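Local coordinates for protein putative mandelate racemase (Zymomonas mobilis, PDB 2OX4) that probably acts as a magnesium-dependent lyase (dehydratase) of the enolase superfamily, in the mandelate racemase branch, at residues Arg250-Ala255 / Arg282-Ile287; Val26-Asp31 / Asp99-Asp104; Leu170-Asp173 / Ser177-Gly180; Ala40-Gly45 / Gly87-Phe92; Glu197-Ile202 / Lys230-Phe235. One frame throughout, in Å; residues are numbered along the deposited sequence. Where two conformers were deposited one is given.

Contact 1 (Arg250-Ala255 / Arg282-Ile287); sequences RLLKEA and RSIDVI
Apolar packing comes first: Leu252, on helix 250-258, brings CD2 to within 3.6 Å of Ile284 CG1, the two side chains crossing at about a right angle. CG of Leu252 lies anti to its own backbone N (chi1 -159°), which swings the isobutyl group out toward the residues just ahead of strand 286-287. Phe278 and Leu263 also touch Leu252 in the same interior.

A second set of contacts sets carbon against polar atoms. Leu252 CD2 sits 3.8 Å from Ser283 O, a buried carbonyl oxygen without a hydrogen-bond partner in the model, while Ser283 CB rests 3.7 Å from Lys253 N. With an alanine in the leucine's place, CG and both its methyls go, which is likely to open a gap beside Ile284 CG1 and Ser283 O.

The charged pair Arg282-Asp285 lies within 282-287. Arg282, in the Schellman motif that ends helix 271-280, turns both terminal nitrogens onto a single oxygen of Asp285, with NH2 to OD2 at 2.8 Å. Lys256, further along helix 250-258, forms a salt bridge with the other oxygen, OD1, which also accepts from Leu263 N.

The chemistry implies that apolar contact joins the two segments themselves, and just beyond them Lys256 adds an ionic link from the same helix to Asp285.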
# COMPACT_ATOMS: atom_id res chain seq x y z
N ARG C 250 -4.22 -13.75 3.70
CA ARG C 250 -4.50 -12.42 4.27
C ARG C 250 -5.42 -12.44 5.49
O ARG C 250 -5.30 -11.60 6.36
CB ARG C 250 -5.05 -11.44 3.21
CG ARG C 250 -5.12 -9.99 3.71
CD ARG C 250 -5.75 -9.05 2.68
NE ARG C 250 -7.12 -9.44 2.34
CZ ARG C 250 -8.22 -8.89 2.86
NH1 ARG C 250 -9.42 -9.32 2.47
NH2 ARG C 250 -8.13 -7.91 3.76
N LEU C 251 -6.33 -13.41 5.56
CA LEU C 251 -7.24 -13.49 6.70
C LEU C 251 -6.51 -13.68 8.02
O LEU C 251 -6.96 -13.18 9.04
CB LEU C 251 -8.30 -14.58 6.51
CG LEU C 251 -9.21 -14.36 5.30
CD1 LEU C 251 -10.16 -15.55 5.16
CD2 LEU C 251 -9.97 -13.03 5.37
N LEU C 252 -5.37 -14.39 8.00
CA LEU C 252 -4.59 -14.55 9.24
C LEU C 252 -3.97 -13.23 9.70
O LEU C 252 -3.91 -12.95 10.90
CB LEU C 252 -3.55 -15.65 9.11
CG LEU C 252 -3.04 -16.23 10.44
CD1 LEU C 252 -4.17 -16.97 11.16
CD2 LEU C 252 -1.90 -17.18 10.17
N LYS C 253 -3.55 -12.40 8.75
CA LYS C 253 -3.13 -11.03 9.09
C LYS C 253 -4.26 -10.24 9.77
O LYS C 253 -4.05 -9.55 10.79
CB LYS C 253 -2.61 -10.30 7.84
CG LYS C 253 -1.99 -8.94 8.14
CD LYS C 253 -1.69 -8.17 6.88
CE LYS C 253 -1.14 -6.80 7.23
NZ LYS C 253 -1.08 -5.91 6.05
N GLU C 254 -5.48 -10.34 9.22
CA GLU C 254 -6.65 -9.70 9.82
C GLU C 254 -6.94 -10.24 11.23
O GLU C 254 -7.22 -9.45 12.15
CB GLU C 254 -7.88 -9.86 8.93
CG GLU C 254 -7.68 -9.36 7.51
CD GLU C 254 -7.50 -7.85 7.39
OE1 GLU C 254 -7.09 -7.40 6.29
OE2 GLU C 254 -7.78 -7.10 8.35
N ALA C 255 -6.85 -11.56 11.40
CA ALA C 255 -7.01 -12.19 12.72
C ALA C 255 -5.99 -11.62 13.72
O ALA C 255 -6.35 -11.27 14.85
CB ALA C 255 -6.86 -13.71 12.61
N ARG C 282 3.81 -11.27 7.98
CA ARG C 282 4.28 -11.61 9.33
C ARG C 282 3.15 -12.10 10.27
O ARG C 282 3.06 -11.70 11.43
CB ARG C 282 5.11 -10.45 9.94
CG ARG C 282 5.85 -10.75 11.27
CD ARG C 282 6.62 -12.06 11.23
NE ARG C 282 7.18 -12.50 12.52
CZ ARG C 282 6.46 -12.92 13.57
NH1 ARG C 282 7.08 -13.37 14.66
NH2 ARG C 282 5.13 -12.90 13.54
N SER C 283 2.27 -12.95 9.74
CA SER C 283 1.07 -13.32 10.47
C SER C 283 1.22 -14.60 11.30
O SER C 283 0.34 -14.89 12.12
CB SER C 283 -0.12 -13.45 9.51
OG SER C 283 0.17 -14.40 8.50
N ILE C 284 2.28 -15.37 11.07
CA ILE C 284 2.56 -16.62 11.83
C ILE C 284 3.82 -16.42 12.67
O ILE C 284 4.88 -16.02 12.15
CB ILE C 284 2.79 -17.85 10.90
CG1 ILE C 284 1.56 -18.12 10.02
CG2 ILE C 284 3.02 -19.10 11.73
CD1 ILE C 284 1.77 -19.26 9.02
N ASP C 285 3.71 -16.70 13.97
CA ASP C 285 4.84 -16.61 14.91
C ASP C 285 5.63 -17.91 14.98
O ASP C 285 6.85 -17.91 15.18
CB ASP C 285 4.32 -16.21 16.29
CG ASP C 285 3.65 -14.84 16.26
OD1 ASP C 285 2.41 -14.77 16.36
OD2 ASP C 285 4.38 -13.84 16.06
N VAL C 286 4.93 -19.03 14.84
CA VAL C 286 5.57 -20.35 14.89
C VAL C 286 5.02 -21.15 13.73
O VAL C 286 3.83 -21.44 13.67
CB VAL C 286 5.25 -21.10 16.23
CG1 VAL C 286 5.87 -22.52 16.23
CG2 VAL C 286 5.73 -20.30 17.46
N ILE C 287 5.88 -21.44 12.75
CA ILE C 287 5.43 -22.20 11.59
C ILE C 287 5.56 -23.69 11.85
O ILE C 287 6.49 -24.13 12.55
CB ILE C 287 6.18 -21.84 10.29
CG1 ILE C 287 7.70 -21.93 10.50
CG2 ILE C 287 5.73 -20.45 9.76
CD1 ILE C 287 8.47 -22.13 9.20

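Contact 2 (Val26-Asp31 / Asp99-Asp104); sequences VKVSTD and DIAFWD
Val28 faces Ala101 across the gap between strand 24-30 and helix 89-110, and its side chain can be followed outward atom by atom. CB points toward the helix and already lies 4.1 Å from Ala101 CB. From there the valine forks. CG2, beside the backbone N, makes the nearest approach of the two segments, 3.7 Å to the same methyl of Ala101. CG1 goes the other way: with chi1 at 178° it is anti to the backbone N, and this carries it to the edge of the Phe102 ring, near the ring plane, 4.2 Å from CE2. One branched residue therefore meets two consecutive helix positions, a methyl with one tip and an aromatic rim with the other.

Phe102 starts out pointing away from the strand, and its ring swings back so that only the CE2 corner reaches Val28. Ile5, Thr70 and Ile73 also pack against this phenylalanine. Two residues earlier on the strand, Val26 adds a looser touch through CG1, 4.5 Å from Ala101 CB. Phe98 and Ile105, on the same helix, extend the cover over Val28.

The small alanine lets the backbones come close, with Val28 CA and Ala101 CA 6.4 Å apart; the strand and helix axes, 8.4 Å apart at closest approach, cross at -43°. All four touching residues are buried and purely apolar here. A helix laid across one face of an antiparallel sheet in this way belongs to the alpha+beta N-terminal capping domain of the enolase superfamily.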
# COMPACT_ATOMS: atom_id res chain seq x y z
N VAL C 26 7.22 -45.06 1.85
CA VAL C 26 7.94 -45.35 0.62
C VAL C 26 9.32 -45.86 0.95
O VAL C 26 10.03 -45.29 1.79
CB VAL C 26 8.00 -44.12 -0.37
CG1 VAL C 26 8.89 -42.99 0.17
CG2 VAL C 26 8.49 -44.57 -1.75
N LYS C 27 9.70 -46.95 0.29
CA LYS C 27 11.04 -47.51 0.40
C LYS C 27 11.74 -47.46 -0.95
O LYS C 27 11.27 -48.04 -1.95
CB LYS C 27 10.99 -48.95 0.97
CG LYS C 27 12.37 -49.63 1.09
CD LYS C 27 12.26 -51.06 1.67
CE LYS C 27 13.59 -51.78 1.63
NZ LYS C 27 13.48 -53.10 2.34
N VAL C 28 12.86 -46.74 -0.99
CA VAL C 28 13.62 -46.51 -2.22
C VAL C 28 14.93 -47.28 -2.16
O VAL C 28 15.78 -46.98 -1.32
CB VAL C 28 13.93 -45.00 -2.38
CG1 VAL C 28 14.77 -44.73 -3.65
CG2 VAL C 28 12.64 -44.19 -2.39
N SER C 29 15.08 -48.26 -3.05
CA SER C 29 16.29 -49.12 -3.07
C SER C 29 17.24 -48.73 -4.19
O SER C 29 16.80 -48.25 -5.24
CB SER C 29 15.88 -50.58 -3.23
OG SER C 29 15.09 -50.99 -2.13
N THR C 30 18.53 -48.95 -3.97
CA THR C 30 19.54 -48.58 -4.95
C THR C 30 20.25 -49.82 -5.47
O THR C 30 20.16 -50.91 -4.87
CB THR C 30 20.61 -47.62 -4.38
OG1 THR C 30 21.31 -48.25 -3.30
CG2 THR C 30 19.99 -46.29 -3.91
N ASP C 31 20.98 -49.66 -6.56
CA ASP C 31 21.79 -50.75 -7.11
C ASP C 31 22.86 -51.28 -6.14
O ASP C 31 23.20 -52.46 -6.19
CB ASP C 31 22.40 -50.37 -8.47
CG ASP C 31 23.21 -49.07 -8.42
OD1 ASP C 31 23.22 -48.35 -7.40
OD2 ASP C 31 23.85 -48.76 -9.46
N ASP C 99 11.93 -37.28 -1.05
CA ASP C 99 13.05 -36.47 -0.56
C ASP C 99 13.60 -37.02 0.77
O ASP C 99 14.81 -37.15 0.93
CB ASP C 99 12.66 -34.99 -0.47
CG ASP C 99 13.83 -34.11 -0.09
OD1 ASP C 99 14.61 -33.73 -0.99
OD2 ASP C 99 13.95 -33.82 1.10
N ILE C 100 12.70 -37.38 1.68
CA ILE C 100 13.10 -37.96 2.97
C ILE C 100 13.92 -39.26 2.74
O ILE C 100 15.00 -39.43 3.32
CB ILE C 100 11.86 -38.22 3.89
CG1 ILE C 100 11.21 -36.88 4.30
CG2 ILE C 100 12.28 -39.01 5.17
CD1 ILE C 100 9.77 -37.02 4.86
N ALA C 101 13.42 -40.13 1.86
CA ALA C 101 14.12 -41.39 1.54
C ALA C 101 15.50 -41.15 0.90
O ALA C 101 16.47 -41.88 1.18
CB ALA C 101 13.26 -42.25 0.65
N PHE C 102 15.61 -40.13 0.05
CA PHE C 102 16.91 -39.78 -0.53
C PHE C 102 17.93 -39.36 0.53
O PHE C 102 19.09 -39.81 0.48
CB PHE C 102 16.78 -38.66 -1.58
CG PHE C 102 15.83 -38.98 -2.70
CD1 PHE C 102 15.14 -37.95 -3.33
CD2 PHE C 102 15.64 -40.29 -3.14
CE1 PHE C 102 14.25 -38.21 -4.37
CE2 PHE C 102 14.74 -40.57 -4.18
CZ PHE C 102 14.05 -39.53 -4.80
N TRP C 103 17.51 -38.52 1.47
CA TRP C 103 18.42 -38.10 2.54
C TRP C 103 18.80 -39.29 3.44
O TRP C 103 19.95 -39.39 3.85
CB TRP C 103 17.85 -36.94 3.35
CG TRP C 103 17.93 -35.60 2.62
CD1 TRP C 103 16.95 -35.01 1.86
CD2 TRP C 103 19.04 -34.70 2.60
NE1 TRP C 103 17.39 -33.80 1.38
CE2 TRP C 103 18.67 -33.58 1.82
CE3 TRP C 103 20.32 -34.73 3.18
CZ2 TRP C 103 19.53 -32.50 1.60
CZ3 TRP C 103 21.18 -33.66 2.96
CH2 TRP C 103 20.78 -32.56 2.17
N ASP C 104 17.84 -40.18 3.70
CA ASP C 104 18.12 -41.45 4.39
C ASP C 104 19.23 -42.21 3.66
O ASP C 104 20.23 -42.61 4.29
CB ASP C 104 16.84 -42.29 4.50
CG ASP C 104 16.94 -43.41 5.53
OD1 ASP C 104 17.78 -43.33 6.45
OD2 ASP C 104 16.13 -44.36 5.43

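Contact 3 (Leu170-Asp173 / Ser177-Gly180); sequences LAHD and SREG
Asp173 turns its carboxylate back over its own backbone, CG lying between N and the carbonyl carbon (chi1 68°), which places OD2 where Ser177 N can donate to it, while Arg178, bent at chi2 and chi3, folds its guanidinium back onto Ala171. The two segments form a tight polar turn in the long loop between strand 164-167 and helix 189-206 of the barrel domain.

Asp173 and Ser177 are tied in both directions. Asp173 N donates to Ser177 O at 2.9 Å, nearly straight at 170°, and Ser177 N donates to Asp173 OD2, approaching from above the carboxylate plane. Ser177 OG accepts from Glu179 N, an ST turn within 177-180.

Arg178 grips Ala171 side-on. NE to Ala171 O is 2.9 Å and NH1 to the same oxygen 3.2 Å, the acceptor lying near the guanidinium plane; NH1 uses a lone pair in the carbonyl plane, whereas NE comes in tilted from it. His172 crosses the arginine at about a right angle, CD2 4.0 Å from Arg178 CG. The Arg178 grip and the Ser177 bonds are those of one of two deposited conformers and are to that extent less certain.

A water bridges the two segments, donating to Asp173 OD1 at 2.7 Å and to Glu179 O at 2.6 Å.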
# COMPACT_ATOMS: atom_id res chain seq x y z
N LEU C 170 -12.25 -26.96 21.69
CA LEU C 170 -13.53 -26.61 21.06
C LEU C 170 -14.18 -27.75 20.31
O LEU C 170 -15.40 -27.73 20.10
CB LEU C 170 -13.39 -25.37 20.13
CG LEU C 170 -12.97 -24.05 20.79
CD1 LEU C 170 -12.60 -22.97 19.75
CD2 LEU C 170 -14.02 -23.52 21.76
N ALA C 171 -13.38 -28.75 19.92
CA ALA C 171 -13.83 -29.76 18.96
C ALA C 171 -14.98 -30.63 19.49
O ALA C 171 -15.86 -31.04 18.72
CB ALA C 171 -12.68 -30.64 18.53
N HIS C 172 -14.95 -30.92 20.79
CA HIS C 172 -15.88 -31.88 21.37
C HIS C 172 -16.85 -31.21 22.31
O HIS C 172 -16.49 -30.28 23.04
CB HIS C 172 -15.13 -33.00 22.09
CG HIS C 172 -14.18 -33.74 21.21
ND1 HIS C 172 -12.86 -33.38 21.07
CD2 HIS C 172 -14.37 -34.80 20.38
CE1 HIS C 172 -12.27 -34.19 20.21
NE2 HIS C 172 -13.16 -35.06 19.78
N ASP C 173 -18.11 -31.67 22.28
CA ASP C 173 -19.06 -31.28 23.32
C ASP C 173 -18.73 -31.93 24.65
O ASP C 173 -17.77 -32.70 24.75
CB ASP C 173 -20.52 -31.52 22.88
CG ASP C 173 -20.89 -33.01 22.74
OD1 ASP C 173 -21.92 -33.29 22.08
OD2 ASP C 173 -20.19 -33.90 23.28
N SER C 177 -18.27 -35.74 22.07
CA SER C 177 -18.69 -36.00 20.69
C SER C 177 -18.48 -34.78 19.79
O SER C 177 -18.69 -33.65 20.22
CB SER C 177 -20.17 -36.41 20.67
OG SER C 177 -20.60 -36.74 19.37
N ARG C 178 -18.10 -35.04 18.53
CA ARG C 178 -17.99 -34.01 17.49
C ARG C 178 -19.36 -33.72 16.88
O ARG C 178 -19.55 -32.71 16.20
CB ARG C 178 -17.05 -34.50 16.37
CG ARG C 178 -15.56 -34.29 16.61
CD ARG C 178 -14.99 -33.27 15.61
NE ARG C 178 -15.31 -31.91 16.03
CZ ARG C 178 -15.68 -30.92 15.24
NH1 ARG C 178 -15.95 -29.75 15.77
NH2 ARG C 178 -15.78 -31.08 13.92
N GLU C 179 -20.32 -34.63 17.10
CA GLU C 179 -21.63 -34.54 16.44
C GLU C 179 -22.35 -33.25 16.81
O GLU C 179 -22.51 -32.94 17.99
CB GLU C 179 -22.52 -35.76 16.78
CG GLU C 179 -21.96 -37.11 16.32
CD GLU C 179 -21.56 -37.15 14.86
OE1 GLU C 179 -20.41 -37.54 14.57
OE2 GLU C 179 -22.40 -36.80 14.00
N GLY C 180 -22.74 -32.50 15.79
CA GLY C 180 -23.46 -31.24 15.99
C GLY C 180 -22.62 -30.07 16.48
O GLY C 180 -23.15 -29.03 16.86
O HOH W 1 -23.05 -31.72 20.17

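Contact 4 (Ala40-Gly45 / Gly87-Phe92); sequences AGIAYG and GGTVIF
Ile42 touches Thr89 and Val90 where the loop after strand 35-40 passes the start of helix 89-110, within the N-terminal capping domain of this enolase-superfamily protein. These three residues carry the contact, and Ile42 has the most surface buried in it.

CG1 of Ile42 lies beside the backbone N and anti to the carbonyl carbon (chi1 -43°), and the chain then runs on extended, delivering the end methyl CD1 to the helix. That one atom does all the touching from the loop side. Two conformers were deposited for Ile42, so its fit is less certain than that of its partners. Ala51, on helix 48-62, also packs against it, as does Trp83 of the fourth subunit.

Thr89 opens the first turn, directly after Gly88 at the N-cap, and Gly88 O accepts from Phe92 N. The two branches of Thr89 go different ways. CG2, anti to the backbone N, meets the isoleucine; OG1 is hydrogen-bonded to Tyr270 OH and to Gly87 O of the fourth subunit, so the helix start lies at a subunit interface. Val90 presents CG2, and its side chain crosses that of Ile42 at about a right angle.

The neighbourhood reaches toward the metal site: Tyr44, on the same loop, is hydrogen-bonded through OH to Glu267, a magnesium ligand, and Gly45 O binds a glycerol, probably from the crystallisation liquor.

At the contact itself, Ile42 CD1 meets two methyls side by side, 3.9 Å from Thr89 CG2 and 4.0 Å from Val90 CG2.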
# COMPACT_ATOMS: atom_id res chain seq x y z
N ALA C 40 4.74 -40.01 3.46
CA ALA C 40 3.87 -38.92 3.00
C ALA C 40 2.92 -38.52 4.14
O ALA C 40 2.29 -39.38 4.77
CB ALA C 40 3.06 -39.37 1.77
N GLY C 41 2.82 -37.22 4.39
CA GLY C 41 2.11 -36.76 5.60
C GLY C 41 0.60 -36.68 5.53
O GLY C 41 0.01 -35.71 6.03
N ILE C 42 -0.04 -37.67 4.89
CA ILE C 42 -1.50 -37.70 4.75
C ILE C 42 -2.05 -38.96 5.45
O ILE C 42 -2.95 -39.64 4.93
CB ILE C 42 -1.95 -37.67 3.25
CG1 ILE C 42 -1.12 -36.65 2.45
CG2 ILE C 42 -3.43 -37.32 3.11
CD1 ILE C 42 -1.64 -36.39 1.04
N ALA C 43 -1.51 -39.28 6.62
CA ALA C 43 -1.91 -40.52 7.35
C ALA C 43 -3.31 -40.46 7.96
O ALA C 43 -3.91 -41.49 8.28
CB ALA C 43 -0.90 -40.85 8.44
N TYR C 44 -3.81 -39.24 8.15
CA TYR C 44 -5.11 -39.00 8.75
C TYR C 44 -5.95 -38.13 7.80
O TYR C 44 -5.44 -37.64 6.78
CB TYR C 44 -4.96 -38.32 10.12
CG TYR C 44 -4.26 -36.97 10.10
CD1 TYR C 44 -4.99 -35.78 10.13
CD2 TYR C 44 -2.86 -36.88 10.07
CE1 TYR C 44 -4.34 -34.53 10.12
CE2 TYR C 44 -2.21 -35.65 10.06
CZ TYR C 44 -2.96 -34.48 10.08
OH TYR C 44 -2.31 -33.25 10.08
N GLY C 45 -7.22 -37.95 8.14
CA GLY C 45 -8.18 -37.34 7.24
C GLY C 45 -8.41 -38.17 6.00
O GLY C 45 -8.15 -39.39 5.99
N GLY C 87 0.87 -26.95 -7.61
CA GLY C 87 0.96 -27.17 -6.16
C GLY C 87 -0.13 -28.05 -5.57
O GLY C 87 -1.00 -28.59 -6.27
N GLY C 88 -0.06 -28.22 -4.26
CA GLY C 88 -1.13 -28.88 -3.53
C GLY C 88 -0.65 -29.88 -2.48
O GLY C 88 0.49 -30.35 -2.53
N THR C 89 -1.56 -30.19 -1.57
CA THR C 89 -1.37 -31.17 -0.51
C THR C 89 -0.71 -32.44 -1.03
O THR C 89 0.35 -32.84 -0.55
CB THR C 89 -2.75 -31.56 0.10
OG1 THR C 89 -3.38 -30.40 0.65
CG2 THR C 89 -2.57 -32.59 1.20
N VAL C 90 -1.35 -33.06 -2.03
CA VAL C 90 -0.95 -34.38 -2.50
C VAL C 90 0.32 -34.26 -3.34
O VAL C 90 1.27 -35.02 -3.16
CB VAL C 90 -2.10 -35.06 -3.28
CG1 VAL C 90 -1.64 -36.41 -3.86
CG2 VAL C 90 -3.33 -35.25 -2.39
N ILE C 91 0.33 -33.26 -4.24
CA ILE C 91 1.48 -32.99 -5.12
C ILE C 91 2.74 -32.88 -4.28
O ILE C 91 3.73 -33.58 -4.55
CB ILE C 91 1.24 -31.70 -5.97
CG1 ILE C 91 0.06 -31.89 -6.94
CG2 ILE C 91 2.53 -31.26 -6.69
CD1 ILE C 91 0.15 -33.12 -7.85
N PHE C 92 2.71 -32.03 -3.24
CA PHE C 92 3.91 -31.82 -2.41
C PHE C 92 4.24 -32.98 -1.45
O PHE C 92 5.41 -33.23 -1.16
CB PHE C 92 3.87 -30.46 -1.70
CG PHE C 92 4.22 -29.29 -2.60
CD1 PHE C 92 3.31 -28.26 -2.79
CD2 PHE C 92 5.44 -29.26 -3.28
CE1 PHE C 92 3.62 -27.19 -3.63
CE2 PHE C 92 5.76 -28.19 -4.12
CZ PHE C 92 4.86 -27.17 -4.30

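Contact 5 (Glu197-Ile202 / Lys230-Phe235); sequences ERVEAI and KAIEEF
Two neighbouring outer helices of the beta/alpha barrel pack together here, 189-206 and 222-232, with Phe235 just beyond Ile232. Phe235 has the most surface buried in the contact, and two consecutive residues of the first helix hold it.

Val199 meets the root of the phenylalanine. Its CG1, anti to the backbone N (chi1 172°), comes within 3.7 Å of Phe235 CB and approaches the ring obliquely. The other branch turns inward, CG2 lying 4.0 Å from Ile232 CG2, and the two side chains cross at about a right angle. Val214 and Ile237, on the strands beneath, complete this buried layer.

Glu200 takes the far end of the ring. Its aliphatic part does most of the touching, with CB 3.7 Å from Phe235 CZ and CG 3.7 Å from CE2, while its CA stands over one face toward the rim. OE1 reaches the ring edge in plane, 3.8 Å from CE2, and the carboxylate is turned 68° from the ring. The opposite face is covered by Glu234, CG 3.6 Å above its centre, so the ring lies between Glu200 CA on one face and Glu234 CG on the other. Cut back to an alanine, Glu200 would lose CG and the carboxylate, which would probably uncover the CE2 edge of the ring and let it shift.

Phe235 O accepts a hydrogen bond from Arg203 NH2, further along helix 189-206. Side-by-side packing of consecutive helices over the parallel strands 211-215 and 237-241 is the outer ring of a TIM barrel, here the C-terminal domain of the enolase superfamily.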
# COMPACT_ATOMS: atom_id res chain seq x y z
N GLU C 197 -13.53 -23.37 30.25
CA GLU C 197 -13.49 -24.23 31.45
C GLU C 197 -12.40 -25.30 31.33
O GLU C 197 -11.78 -25.66 32.34
CB GLU C 197 -14.87 -24.85 31.77
CG GLU C 197 -15.28 -25.98 30.84
CD GLU C 197 -16.63 -26.59 31.20
OE1 GLU C 197 -16.91 -27.71 30.72
OE2 GLU C 197 -17.40 -25.94 31.94
N ARG C 198 -12.16 -25.78 30.11
CA ARG C 198 -11.12 -26.78 29.86
C ARG C 198 -9.72 -26.17 30.00
O ARG C 198 -8.87 -26.75 30.67
CB ARG C 198 -11.31 -27.43 28.49
CG ARG C 198 -12.51 -28.36 28.42
CD ARG C 198 -13.00 -28.57 27.01
NE ARG C 198 -14.13 -29.49 26.99
CZ ARG C 198 -14.74 -29.92 25.89
NH1 ARG C 198 -14.35 -29.50 24.69
NH2 ARG C 198 -15.76 -30.77 25.98
N VAL C 199 -9.50 -25.01 29.38
CA VAL C 199 -8.22 -24.30 29.52
C VAL C 199 -7.94 -23.94 30.98
O VAL C 199 -6.83 -24.17 31.48
CB VAL C 199 -8.17 -23.01 28.64
CG1 VAL C 199 -6.90 -22.20 28.95
CG2 VAL C 199 -8.26 -23.37 27.15
N GLU C 200 -8.95 -23.40 31.65
CA GLU C 200 -8.87 -23.06 33.07
C GLU C 200 -8.56 -24.28 33.97
O GLU C 200 -7.70 -24.19 34.86
CB GLU C 200 -10.17 -22.40 33.54
CG GLU C 200 -10.10 -21.81 34.93
CD GLU C 200 -11.18 -20.78 35.17
OE1 GLU C 200 -10.87 -19.74 35.79
OE2 GLU C 200 -12.33 -21.01 34.74
N ALA C 201 -9.25 -25.39 33.72
CA ALA C 201 -9.02 -26.65 34.43
C ALA C 201 -7.56 -27.12 34.30
O ALA C 201 -6.93 -27.48 35.30
CB ALA C 201 -9.96 -27.73 33.92
N ILE C 202 -7.06 -27.11 33.07
CA ILE C 202 -5.69 -27.50 32.80
C ILE C 202 -4.70 -26.56 33.49
O ILE C 202 -3.79 -27.03 34.17
CB ILE C 202 -5.39 -27.59 31.29
CG1 ILE C 202 -6.16 -28.76 30.65
CG2 ILE C 202 -3.90 -27.78 31.05
CD1 ILE C 202 -6.34 -28.63 29.10
N LYS C 230 -10.04 -13.88 22.94
CA LYS C 230 -10.38 -12.92 23.99
C LYS C 230 -10.69 -13.61 25.31
O LYS C 230 -10.30 -13.14 26.38
CB LYS C 230 -11.57 -12.06 23.56
CG LYS C 230 -11.27 -11.12 22.39
CD LYS C 230 -12.46 -10.22 22.09
CE LYS C 230 -12.35 -9.63 20.69
NZ LYS C 230 -11.13 -8.78 20.54
N ALA C 231 -11.40 -14.73 25.23
CA ALA C 231 -11.86 -15.44 26.42
C ALA C 231 -10.76 -16.22 27.14
O ALA C 231 -10.87 -16.47 28.34
CB ALA C 231 -13.00 -16.36 26.06
N ILE C 232 -9.70 -16.60 26.41
CA ILE C 232 -8.61 -17.43 26.98
C ILE C 232 -7.26 -16.73 27.15
O ILE C 232 -6.33 -17.33 27.69
CB ILE C 232 -8.39 -18.75 26.22
CG1 ILE C 232 -7.95 -18.49 24.77
CG2 ILE C 232 -9.61 -19.68 26.34
CD1 ILE C 232 -7.44 -19.73 24.05
N GLU C 233 -7.16 -15.48 26.73
CA GLU C 233 -5.86 -14.80 26.77
C GLU C 233 -5.29 -14.66 28.18
O GLU C 233 -4.08 -14.74 28.38
CB GLU C 233 -5.88 -13.46 26.03
CG GLU C 233 -6.96 -12.50 26.49
CD GLU C 233 -6.93 -11.17 25.74
OE1 GLU C 233 -7.76 -10.30 26.07
OE2 GLU C 233 -6.08 -11.01 24.83
N GLU C 234 -6.18 -14.49 29.17
CA GLU C 234 -5.78 -14.42 30.58
C GLU C 234 -5.00 -15.65 31.10
O GLU C 234 -4.32 -15.57 32.12
CB GLU C 234 -7.01 -14.16 31.46
CG GLU C 234 -7.97 -15.34 31.52
CD GLU C 234 -9.34 -14.93 32.03
OE1 GLU C 234 -10.18 -14.51 31.20
OE2 GLU C 234 -9.56 -15.04 33.25
N PHE C 235 -5.10 -16.77 30.40
CA PHE C 235 -4.49 -18.01 30.86
C PHE C 235 -3.08 -18.26 30.35
O PHE C 235 -2.56 -19.37 30.51
CB PHE C 235 -5.39 -19.21 30.53
CG PHE C 235 -6.75 -19.13 31.16
CD1 PHE C 235 -7.88 -18.91 30.39
CD2 PHE C 235 -6.89 -19.26 32.55
CE1 PHE C 235 -9.15 -18.83 30.97
CE2 PHE C 235 -8.15 -19.18 33.14
CZ PHE C 235 -9.28 -18.97 32.36

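From the N terminus, strand 24-30 meets helix 89-110 in contact 2, closing a loop of 67 residues inside the capping domain. Contact 4 is nested within that loop and joins the loop after strand 35-40 to the start of the same helix; the centres of contacts 2 and 4 are about 18 Å apart. The barrel contacts follow in series. Contact 3 closes a short turn after strand 164-167, contact 5 then joins two successive outer helices, and contact 1 ties helix 250-258 to the residues leading into strand 286-287. Contacts 3 and 5 touch, through Arg198 NH1 and His172 O, probably hydrogen-bonded at 2.8 Å. Contacts 2 and 5 lie on opposite sides of the chain's centre.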